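Local coordinates for beta-galactoside alpha-2,6-sialyltransferase (Photobacterium sp., PDB 2Z4T), which probably transfers sialic acid from a CMP-activated donor to the galactose of acceptors such as lactose, forming an alpha-2,6 linkage, at residues L400-N412 and I415-I429. Sequence-based numbering, arbitrary orientation.
Sequences LFFKGHPGGGIIN and IMQNYPSMVDIPSKI. With C5P (cytidine-5'-monophosphate), chain C.
Two methionine sulfurs flank F402 from the segment 415-429: M416 SD lies 4.0 Å from F402 CD2, while M422 SD packs on F402 CB at 3.4 Å and stands 5.1 Å from the ring centroid. Both are oblique Met-aromatic contacts, for which a bent, polarisable thioether is well suited. I415 completes the setting with a CH-pi contact, its CG2 standing 4.0 Å from the F402 ring centroid, over one face. I415 and M416 belong to the helix, M422 to the turn leading into strand 423-424; with CG anti to the backbone N (chi1 175°), the ring is turned toward the helix on the sheet face it shares with D424. There D424 brings OD1 to the ring edge, where the slightly positive C-H groups would suit a carboxylate oxygen. F401 points to the other side, its CD1 packing against V423 CB; a beta-branched valine is at home in a strand.

This is a beta-alpha-beta unit of the C-terminal half of the GT-B fold: parallel strands 399-403 and 423-424 are joined by helix 410-417. V423 N donates to L400 O, and F402 N to V423 O at 2.8 Å, fixing the register. Beyond the strand, the loop turns into the nucleotide site. K403 is long enough for NZ to donate to S427 O, from above the carbonyl plane, and weakly to O2 of the cytosine, though the exact position of its tip is doubtful; its backbone O accepts from N4 at 2.8 Å. H405 NE2 meets phosphate O1P almost straight on (171°); G407 N donates to ND1 in the ring plane, which helps fix the imidazole's rotation. G404 CA packs 3.4 Å from S427 CB, and glycine suits both this closeness and the positive phi. N412 ND2 donates to H405 O at 2.7 Å, an oxygen that also accepts from G408 N, tying the helix start to this loop.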
ATOM      1  N   LEU A 400      -1.701  -7.792 -29.131  1.00 38.39           N
ATOM      2  CA  LEU A 400      -1.957  -8.595 -27.955  1.00 37.56           C
ATOM      3  C   LEU A 400      -0.960  -8.265 -26.845  1.00 37.43           C
ATOM      4  O   LEU A 400       0.253  -8.348 -27.066  1.00 37.09           O
ATOM      5  CB  LEU A 400      -1.846 -10.068 -28.340  1.00 37.13           C
ATOM      6  CG  LEU A 400      -2.086 -11.124 -27.262  1.00 37.98           C
ATOM      7  CD1 LEU A 400      -3.435 -10.940 -26.567  1.00 36.34           C
ATOM      8  CD2 LEU A 400      -1.978 -12.496 -27.914  1.00 37.60           C
ATOM      9  N   PHE A 401      -1.488  -7.923 -25.658  1.00 36.96           N
ATOM     10  CA  PHE A 401      -0.711  -7.605 -24.450  1.00 36.06           C
ATOM     11  C   PHE A 401      -1.158  -8.464 -23.278  1.00 36.37           C
ATOM     12  O   PHE A 401      -2.338  -8.837 -23.171  1.00 35.75           O
ATOM     13  CB  PHE A 401      -0.861  -6.126 -24.097  1.00 35.58           C
ATOM     14  CG  PHE A 401      -0.180  -5.202 -25.078  1.00 35.31           C
ATOM     15  CD1 PHE A 401       1.035  -4.614 -24.763  1.00 35.03           C
ATOM     16  CD2 PHE A 401      -0.746  -4.933 -26.307  1.00 34.62           C
ATOM     17  CE1 PHE A 401       1.677  -3.777 -25.648  1.00 35.01           C
ATOM     18  CE2 PHE A 401      -0.112  -4.096 -27.220  1.00 36.18           C
ATOM     19  CZ  PHE A 401       1.118  -3.521 -26.891  1.00 35.19           C
ATOM     20  N   PHE A 402      -0.222  -8.783 -22.389  1.00 36.58           N
ATOM     21  CA  PHE A 402      -0.524  -9.658 -21.261  1.00 37.27           C
ATOM     22  C   PHE A 402      -0.134  -9.053 -19.927  1.00 37.80           C
ATOM     23  O   PHE A 402       0.944  -8.494 -19.794  1.00 38.97           O
ATOM     24  CB  PHE A 402       0.135 -11.027 -21.462  1.00 36.77           C
ATOM     25  CG  PHE A 402      -0.006 -11.978 -20.285  1.00 37.55           C
ATOM     26  CD1 PHE A 402      -1.260 -12.442 -19.876  1.00 37.41           C
ATOM     27  CD2 PHE A 402       1.120 -12.436 -19.613  1.00 36.14           C
ATOM     28  CE1 PHE A 402      -1.387 -13.336 -18.815  1.00 35.67           C
ATOM     29  CE2 PHE A 402       1.009 -13.328 -18.557  1.00 37.51           C
ATOM     30  CZ  PHE A 402      -0.250 -13.786 -18.152  1.00 36.94           C
ATOM     31  N   LYS A 403      -1.017  -9.198 -18.945  1.00 38.69           N
ATOM     32  CA  LYS A 403      -0.795  -8.836 -17.538  1.00 39.46           C
ATOM     33  C   LYS A 403      -1.438 -10.020 -16.786  1.00 40.01           C
ATOM     34  O   LYS A 403      -2.601  -9.902 -16.437  1.00 40.90           O
ATOM     35  CB  LYS A 403      -1.608  -7.553 -17.317  1.00 38.90           C
ATOM     36  CG  LYS A 403      -1.556  -6.951 -15.921  1.00 40.87           C
ATOM     37  CD  LYS A 403      -0.096  -6.748 -15.527  1.00 42.31           C
ATOM     38  CE  LYS A 403       0.018  -6.413 -14.118  1.00 44.34           C
ATOM     39  NZ  LYS A 403      -0.157  -7.536 -13.202  1.00 44.07           N
ATOM     40  N   GLY A 404      -0.773 -11.141 -16.437  1.00 40.81           N
ATOM     41  CA  GLY A 404       0.255 -11.330 -15.420  1.00 41.91           C
ATOM     42  C   GLY A 404      -0.530 -10.803 -14.232  1.00 41.82           C
ATOM     43  O   GLY A 404      -0.203  -9.706 -13.819  1.00 43.12           O
ATOM     44  N   HIS A 405      -1.407 -11.548 -13.544  1.00 41.22           N
ATOM     45  CA  HIS A 405      -1.196 -12.019 -12.149  1.00 41.21           C
ATOM     46  C   HIS A 405       0.170 -12.025 -11.463  1.00 41.00           C
ATOM     47  O   HIS A 405       1.040 -12.814 -11.800  1.00 42.03           O
ATOM     48  CB  HIS A 405      -2.138 -13.132 -11.670  1.00 40.59           C
ATOM     49  CG  HIS A 405      -2.704 -12.873 -10.303  1.00 40.32           C
ATOM     50  ND1 HIS A 405      -1.939 -12.927  -9.152  1.00 40.46           N
ATOM     51  CD2 HIS A 405      -3.954 -12.525  -9.901  1.00 39.23           C
ATOM     52  CE1 HIS A 405      -2.695 -12.630  -8.108  1.00 37.11           C
ATOM     53  NE2 HIS A 405      -3.924 -12.389  -8.534  1.00 36.34           N
ATOM     54  N   PRO A 406       0.358 -11.096 -10.515  1.00 40.42           N
ATOM     55  CA  PRO A 406       1.618 -10.977  -9.755  1.00 39.94           C
ATOM     56  C   PRO A 406       2.081 -12.308  -9.163  1.00 39.96           C
ATOM     57  O   PRO A 406       3.276 -12.589  -9.178  1.00 39.31           O
ATOM     58  CB  PRO A 406       1.284  -9.976  -8.650  1.00 40.02           C
ATOM     59  CG  PRO A 406       0.161  -9.130  -9.217  1.00 40.67           C
ATOM     60  CD  PRO A 406      -0.619 -10.041 -10.178  1.00 40.20           C
ATOM     61  N   GLY A 407       1.137 -13.123  -8.682  1.00 39.86           N
ATOM     62  CA  GLY A 407       1.433 -14.444  -8.151  1.00 39.60           C
ATOM     63  C   GLY A 407       1.230 -15.597  -9.126  1.00 40.25           C
ATOM     64  O   GLY A 407       1.041 -16.740  -8.711  1.00 40.03           O
ATOM     65  N   GLY A 408       1.284 -15.319 -10.425  1.00 40.22           N
ATOM     66  CA  GLY A 408       0.974 -16.342 -11.431  1.00 40.39           C
ATOM     67  C   GLY A 408       2.051 -17.392 -11.629  1.00 40.57           C
ATOM     68  O   GLY A 408       1.755 -18.535 -11.989  1.00 40.67           O
ATOM     69  N   GLY A 409       3.304 -17.001 -11.404  1.00 40.74           N
ATOM     70  CA  GLY A 409       4.423 -17.915 -11.463  1.00 40.80           C
ATOM     71  C   GLY A 409       4.438 -18.654 -12.780  1.00 41.35           C
ATOM     72  O   GLY A 409       4.449 -18.035 -13.847  1.00 40.90           O
ATOM     73  N   ILE A 410       4.402 -19.980 -12.699  1.00 41.68           N
ATOM     74  CA  ILE A 410       4.540 -20.822 -13.873  1.00 42.45           C
ATOM     75  C   ILE A 410       3.349 -20.688 -14.815  1.00 42.19           C
ATOM     76  O   ILE A 410       3.454 -21.040 -15.982  1.00 42.77           O
ATOM     77  CB  ILE A 410       4.858 -22.299 -13.479  1.00 42.89           C
ATOM     78  CG1 ILE A 410       6.102 -22.805 -14.237  1.00 45.87           C
ATOM     79  CG2 ILE A 410       3.631 -23.233 -13.587  1.00 42.79           C
ATOM     80  CD1 ILE A 410       5.916 -23.203 -15.783  1.00 48.17           C
ATOM     81  N   ILE A 411       2.226 -20.157 -14.320  1.00 42.15           N
ATOM     82  CA  ILE A 411       1.045 -19.902 -15.167  1.00 41.70           C
ATOM     83  C   ILE A 411       1.356 -18.837 -16.201  1.00 41.96           C
ATOM     84  O   ILE A 411       1.023 -18.979 -17.389  1.00 42.52           O
ATOM     85  CB  ILE A 411      -0.176 -19.433 -14.349  1.00 41.65           C
ATOM     86  CG1 ILE A 411      -0.614 -20.524 -13.380  1.00 40.41           C
ATOM     87  CG2 ILE A 411      -1.325 -19.041 -15.275  1.00 40.98           C
ATOM     88  CD1 ILE A 411      -1.718 -20.094 -12.470  1.00 41.45           C
ATOM     89  N   ASN A 412       2.000 -17.773 -15.741  1.00 41.63           N
ATOM     90  CA  ASN A 412       2.401 -16.683 -16.605  1.00 42.08           C
ATOM     91  C   ASN A 412       3.398 -17.115 -17.665  1.00 42.75           C
ATOM     92  O   ASN A 412       3.252 -16.730 -18.826  1.00 42.69           O
ATOM     93  CB  ASN A 412       2.912 -15.490 -15.794  1.00 41.34           C
ATOM     94  CG  ASN A 412       1.830 -14.896 -14.902  1.00 40.42           C
ATOM     95  OD1 ASN A 412       0.649 -15.162 -15.098  1.00 40.74           O
ATOM     96  ND2 ASN A 412       2.225 -14.082 -13.932  1.00 38.51           N
ATOM     97  N   ILE A 415       1.512 -19.232 -20.395  1.00 44.68           N
ATOM     98  CA  ILE A 415       0.673 -18.368 -21.235  1.00 44.35           C
ATOM     99  C   ILE A 415       1.556 -17.590 -22.191  1.00 44.92           C
ATOM    100  O   ILE A 415       1.243 -17.448 -23.363  1.00 45.04           O
ATOM    101  CB  ILE A 415      -0.182 -17.375 -20.393  1.00 43.80           C
ATOM    102  CG1 ILE A 415      -1.282 -18.109 -19.642  1.00 42.92           C
ATOM    103  CG2 ILE A 415      -0.797 -16.297 -21.263  1.00 42.57           C
ATOM    104  CD1 ILE A 415      -1.958 -17.260 -18.580  1.00 42.53           C
ATOM    105  N   MET A 416       2.676 -17.119 -21.676  1.00 45.94           N
ATOM    106  CA  MET A 416       3.571 -16.254 -22.413  1.00 47.28           C
ATOM    107  C   MET A 416       4.213 -16.973 -23.590  1.00 47.60           C
ATOM    108  O   MET A 416       4.283 -16.415 -24.684  1.00 47.53           O
ATOM    109  CB  MET A 416       4.619 -15.673 -21.465  1.00 48.02           C
ATOM    110  CG  MET A 416       5.176 -14.321 -21.855  1.00 50.77           C
ATOM    111  SD  MET A 416       4.009 -13.009 -22.351  1.00 56.03           S
ATOM    112  CE  MET A 416       5.060 -12.297 -23.638  1.00 49.61           C
ATOM    113  N   GLN A 417       4.654 -18.216 -23.393  1.00 48.00           N
ATOM    114  CA  GLN A 417       5.324 -18.918 -24.490  1.00 48.43           C
ATOM    115  C   GLN A 417       4.365 -19.488 -25.534  1.00 47.80           C
ATOM    116  O   GLN A 417       4.778 -19.953 -26.598  1.00 47.80           O
ATOM    117  CB  GLN A 417       6.340 -19.957 -23.999  1.00 49.04           C
ATOM    118  CG  GLN A 417       5.849 -20.933 -22.951  1.00 51.91           C
ATOM    119  CD  GLN A 417       6.974 -21.428 -22.024  1.00 54.34           C
ATOM    120  OE1 GLN A 417       8.014 -20.768 -21.865  1.00 54.87           O
ATOM    121  NE2 GLN A 417       6.757 -22.587 -21.401  1.00 54.13           N
ATOM    122  N   ASN A 418       3.073 -19.401 -25.245  1.00 46.71           N
ATOM    123  CA  ASN A 418       2.082 -19.729 -26.249  1.00 45.60           C
ATOM    124  C   ASN A 418       1.912 -18.662 -27.341  1.00 44.65           C
ATOM    125  O   ASN A 418       1.340 -18.956 -28.387  1.00 43.80           O
ATOM    126  CB  ASN A 418       0.729 -20.038 -25.601  1.00 45.26           C
ATOM    127  CG  ASN A 418      -0.125 -20.912 -26.480  1.00 45.32           C
ATOM    128  OD1 ASN A 418      -1.180 -20.498 -26.970  1.00 44.60           O
ATOM    129  ND2 ASN A 418       0.352 -22.121 -26.728  1.00 44.56           N
ATOM    130  N   TYR A 419       2.402 -17.441 -27.087  1.00 44.14           N
ATOM    131  CA  TYR A 419       2.181 -16.293 -27.988  1.00 43.90           C
ATOM    132  C   TYR A 419       3.436 -15.492 -28.304  1.00 44.64           C
ATOM    133  O   TYR A 419       3.780 -14.586 -27.567  1.00 44.49           O
ATOM    134  CB  TYR A 419       1.112 -15.344 -27.440  1.00 42.79           C
ATOM    135  CG  TYR A 419      -0.223 -15.999 -27.207  1.00 41.50           C
ATOM    136  CD1 TYR A 419      -1.138 -16.186 -28.265  1.00 38.21           C
ATOM    137  CD2 TYR A 419      -0.571 -16.444 -25.932  1.00 37.94           C
ATOM    138  CE1 TYR A 419      -2.366 -16.795 -28.051  1.00 38.77           C
ATOM    139  CE2 TYR A 419      -1.795 -17.050 -25.698  1.00 40.01           C
ATOM    140  CZ  TYR A 419      -2.700 -17.233 -26.755  1.00 41.56           C
ATOM    141  OH  TYR A 419      -3.917 -17.850 -26.488  1.00 40.00           O
ATOM    142  N   PRO A 420       4.087 -15.801 -29.441  1.00 45.94           N
ATOM    143  CA  PRO A 420       5.349 -15.211 -29.932  1.00 46.66           C
ATOM    144  C   PRO A 420       5.765 -13.723 -29.746  1.00 47.38           C
ATOM    145  O   PRO A 420       6.720 -13.560 -29.012  1.00 48.13           O
ATOM    146  CB  PRO A 420       5.417 -15.661 -31.403  1.00 46.94           C
ATOM    147  CG  PRO A 420       4.703 -16.987 -31.395  1.00 46.68           C
ATOM    148  CD  PRO A 420       3.590 -16.850 -30.360  1.00 45.77           C
ATOM    149  N   SER A 421       5.198 -12.625 -30.289  1.00 48.23           N
ATOM    150  CA  SER A 421       3.822 -12.179 -30.593  1.00 49.03           C
ATOM    151  C   SER A 421       3.293 -11.287 -29.423  1.00 48.79           C
ATOM    152  O   SER A 421       3.101 -10.069 -29.580  1.00 48.50           O
ATOM    153  CB  SER A 421       2.841 -13.269 -30.996  1.00 50.12           C
ATOM    154  OG  SER A 421       1.530 -12.721 -31.210  1.00 53.22           O
ATOM    155  N   MET A 422       3.099 -11.881 -28.247  1.00 48.02           N
ATOM    156  CA  MET A 422       2.550 -11.153 -27.098  1.00 47.66           C
ATOM    157  C   MET A 422       3.579 -10.254 -26.409  1.00 46.23           C
ATOM    158  O   MET A 422       4.748 -10.600 -26.332  1.00 46.05           O
ATOM    159  CB  MET A 422       1.992 -12.147 -26.093  1.00 47.28           C
ATOM    160  CG  MET A 422       1.122 -11.560 -25.017  1.00 47.72           C
ATOM    161  SD  MET A 422       0.064 -12.850 -24.329  1.00 50.87           S
ATOM    162  CE  MET A 422       1.307 -13.817 -23.515  1.00 48.97           C
ATOM    163  N   VAL A 423       3.121  -9.113 -25.903  1.00 45.00           N
ATOM    164  CA  VAL A 423       3.928  -8.234 -25.066  1.00 44.30           C
ATOM    165  C   VAL A 423       3.500  -8.312 -23.584  1.00 43.87           C
ATOM    166  O   VAL A 423       2.333  -8.123 -23.272  1.00 43.20           O
ATOM    167  CB  VAL A 423       3.820  -6.780 -25.563  1.00 44.66           C
ATOM    168  CG1 VAL A 423       4.695  -5.838 -24.732  1.00 43.35           C
ATOM    169  CG2 VAL A 423       4.184  -6.696 -27.045  1.00 44.06           C
ATOM    170  N   ASP A 424       4.453  -8.646 -22.707  1.00 43.64           N
ATOM    171  CA  ASP A 424       4.350  -8.581 -21.228  1.00 44.22           C
ATOM    172  C   ASP A 424       4.607  -7.081 -20.984  1.00 43.65           C
ATOM    173  O   ASP A 424       5.685  -6.600 -21.324  1.00 43.77           O
ATOM    174  CB  ASP A 424       5.496  -9.446 -20.719  1.00 44.34           C
ATOM    175  CG  ASP A 424       5.225 -10.052 -19.381  1.00 47.02           C
ATOM    176  OD1 ASP A 424       4.339 -10.912 -19.275  1.00 49.70           O
ATOM    177  OD2 ASP A 424       5.925  -9.689 -18.415  1.00 51.45           O
ATOM    178  N   ILE A 425       3.702  -6.277 -20.416  1.00 43.09           N
ATOM    179  CA  ILE A 425       3.331  -6.030 -19.014  1.00 41.59           C
ATOM    180  C   ILE A 425       3.805  -6.829 -17.805  1.00 41.61           C
ATOM    181  O   ILE A 425       3.063  -7.678 -17.317  1.00 41.26           O
ATOM    182  CB  ILE A 425       1.970  -5.429 -18.870  1.00 41.50           C
ATOM    183  CG1 ILE A 425       1.515  -4.880 -20.232  1.00 40.58           C
ATOM    184  CG2 ILE A 425       2.040  -4.343 -17.810  1.00 40.09           C
ATOM    185  CD1 ILE A 425       0.056  -4.492 -20.319  1.00 38.80           C
ATOM    186  N   PRO A 426       5.008  -6.511 -17.287  1.00 41.31           N
ATOM    187  CA  PRO A 426       5.515  -7.296 -16.175  1.00 41.12           C
ATOM    188  C   PRO A 426       4.452  -7.537 -15.126  1.00 41.35           C
ATOM    189  O   PRO A 426       3.808  -6.603 -14.628  1.00 41.79           O
ATOM    190  CB  PRO A 426       6.706  -6.472 -15.675  1.00 40.65           C
ATOM    191  CG  PRO A 426       7.256  -5.889 -16.952  1.00 40.16           C
ATOM    192  CD  PRO A 426       5.990  -5.496 -17.724  1.00 41.14           C
ATOM    193  N   SER A 427       4.260  -8.810 -14.831  1.00 41.26           N
ATOM    194  CA  SER A 427       3.192  -9.255 -13.975  1.00 41.88           C
ATOM    195  C   SER A 427       3.240  -8.629 -12.571  1.00 42.02           C
ATOM    196  O   SER A 427       2.210  -8.552 -11.882  1.00 41.67           O
ATOM    197  CB  SER A 427       3.231 -10.786 -13.895  1.00 42.43           C
ATOM    198  OG  SER A 427       4.422 -11.236 -13.258  1.00 43.75           O
ATOM    199  N   LYS A 428       4.423  -8.183 -12.146  1.00 41.82           N
ATOM    200  CA  LYS A 428       4.575  -7.606 -10.810  1.00 42.49           C
ATOM    201  C   LYS A 428       3.909  -6.236 -10.656  1.00 41.68           C
ATOM    202  O   LYS A 428       3.708  -5.760  -9.530  1.00 41.08           O
ATOM    203  CB  LYS A 428       6.043  -7.551 -10.371  1.00 42.57           C
ATOM    204  CG  LYS A 428       7.023  -6.629 -11.154  1.00 44.28           C
ATOM    205  CD  LYS A 428       8.410  -6.765 -10.465  1.00 45.43           C
ATOM    206  CE  LYS A 428       9.586  -6.248 -11.279  1.00 52.17           C
ATOM    207  NZ  LYS A 428       9.679  -6.699 -12.722  1.00 53.94           N
ATOM    208  N   ILE A 429       3.568  -5.616 -11.788  1.00 40.83           N
ATOM    209  CA  ILE A 429       3.015  -4.267 -11.781  1.00 39.94           C
ATOM    210  C   ILE A 429       1.507  -4.354 -11.531  1.00 40.04           C
ATOM    211  O   ILE A 429       0.778  -4.901 -12.370  1.00 38.93           O
ATOM    212  CB  ILE A 429       3.286  -3.545 -13.130  1.00 40.02           C
ATOM    213  CG1 ILE A 429       4.779  -3.499 -13.435  1.00 39.38           C
ATOM    214  CG2 ILE A 429       2.693  -2.148 -13.139  1.00 38.31           C
ATOM    215  CD1 ILE A 429       5.083  -3.224 -14.921  1.00 39.55           C
TER
HETATM  216  O3P C5P C1427      -6.803 -11.087  -9.139  1.00 24.03           O
HETATM  217  P   C5P C1427      -6.842 -10.576  -7.747  1.00 26.09           P
HETATM  218  O1P C5P C1427      -5.950 -11.471  -6.899  1.00 26.09           O
HETATM  219  O2P C5P C1427      -8.250 -10.281  -7.271  1.00 23.00           O
HETATM  220  O5' C5P C1427      -6.181  -9.141  -7.812  1.00 25.07           O
HETATM  221  C5' C5P C1427      -5.740  -8.456  -6.660  1.00 24.98           C
HETATM  222  C4' C5P C1427      -4.818  -7.357  -7.182  1.00 25.11           C
HETATM  223  O4' C5P C1427      -3.703  -7.942  -7.870  1.00 24.90           O
HETATM  224  C3' C5P C1427      -5.461  -6.467  -8.230  1.00 22.78           C
HETATM  225  O3' C5P C1427      -6.136  -5.346  -7.671  1.00 28.64           O
HETATM  226  C2' C5P C1427      -4.260  -5.978  -8.990  1.00 23.14           C
HETATM  227  O2' C5P C1427      -3.532  -5.022  -8.215  1.00 24.69           O
HETATM  228  C1' C5P C1427      -3.346  -7.159  -9.017  1.00 23.28           C
HETATM  229  N1  C5P C1427      -3.506  -7.892 -10.270  1.00 23.62           N
HETATM  230  C2  C5P C1427      -2.842  -7.420 -11.436  1.00 23.55           C
HETATM  231  N3  C5P C1427      -2.953  -8.089 -12.611  1.00 24.70           N
HETATM  232  C4  C5P C1427      -3.709  -9.217 -12.698  1.00 24.24           C
HETATM  233  C5  C5P C1427      -4.381  -9.709 -11.559  1.00 23.83           C
HETATM  234  C6  C5P C1427      -4.256  -9.022 -10.339  1.00 23.37           C
HETATM  235  O2  C5P C1427      -2.159  -6.387 -11.407  1.00 23.77           O
HETATM  236  N4  C5P C1427      -3.786  -9.864 -13.888  1.00 23.42           N
HETATM  237  O   HOH W   1       5.102 -10.815 -10.194  1.00 40.11           O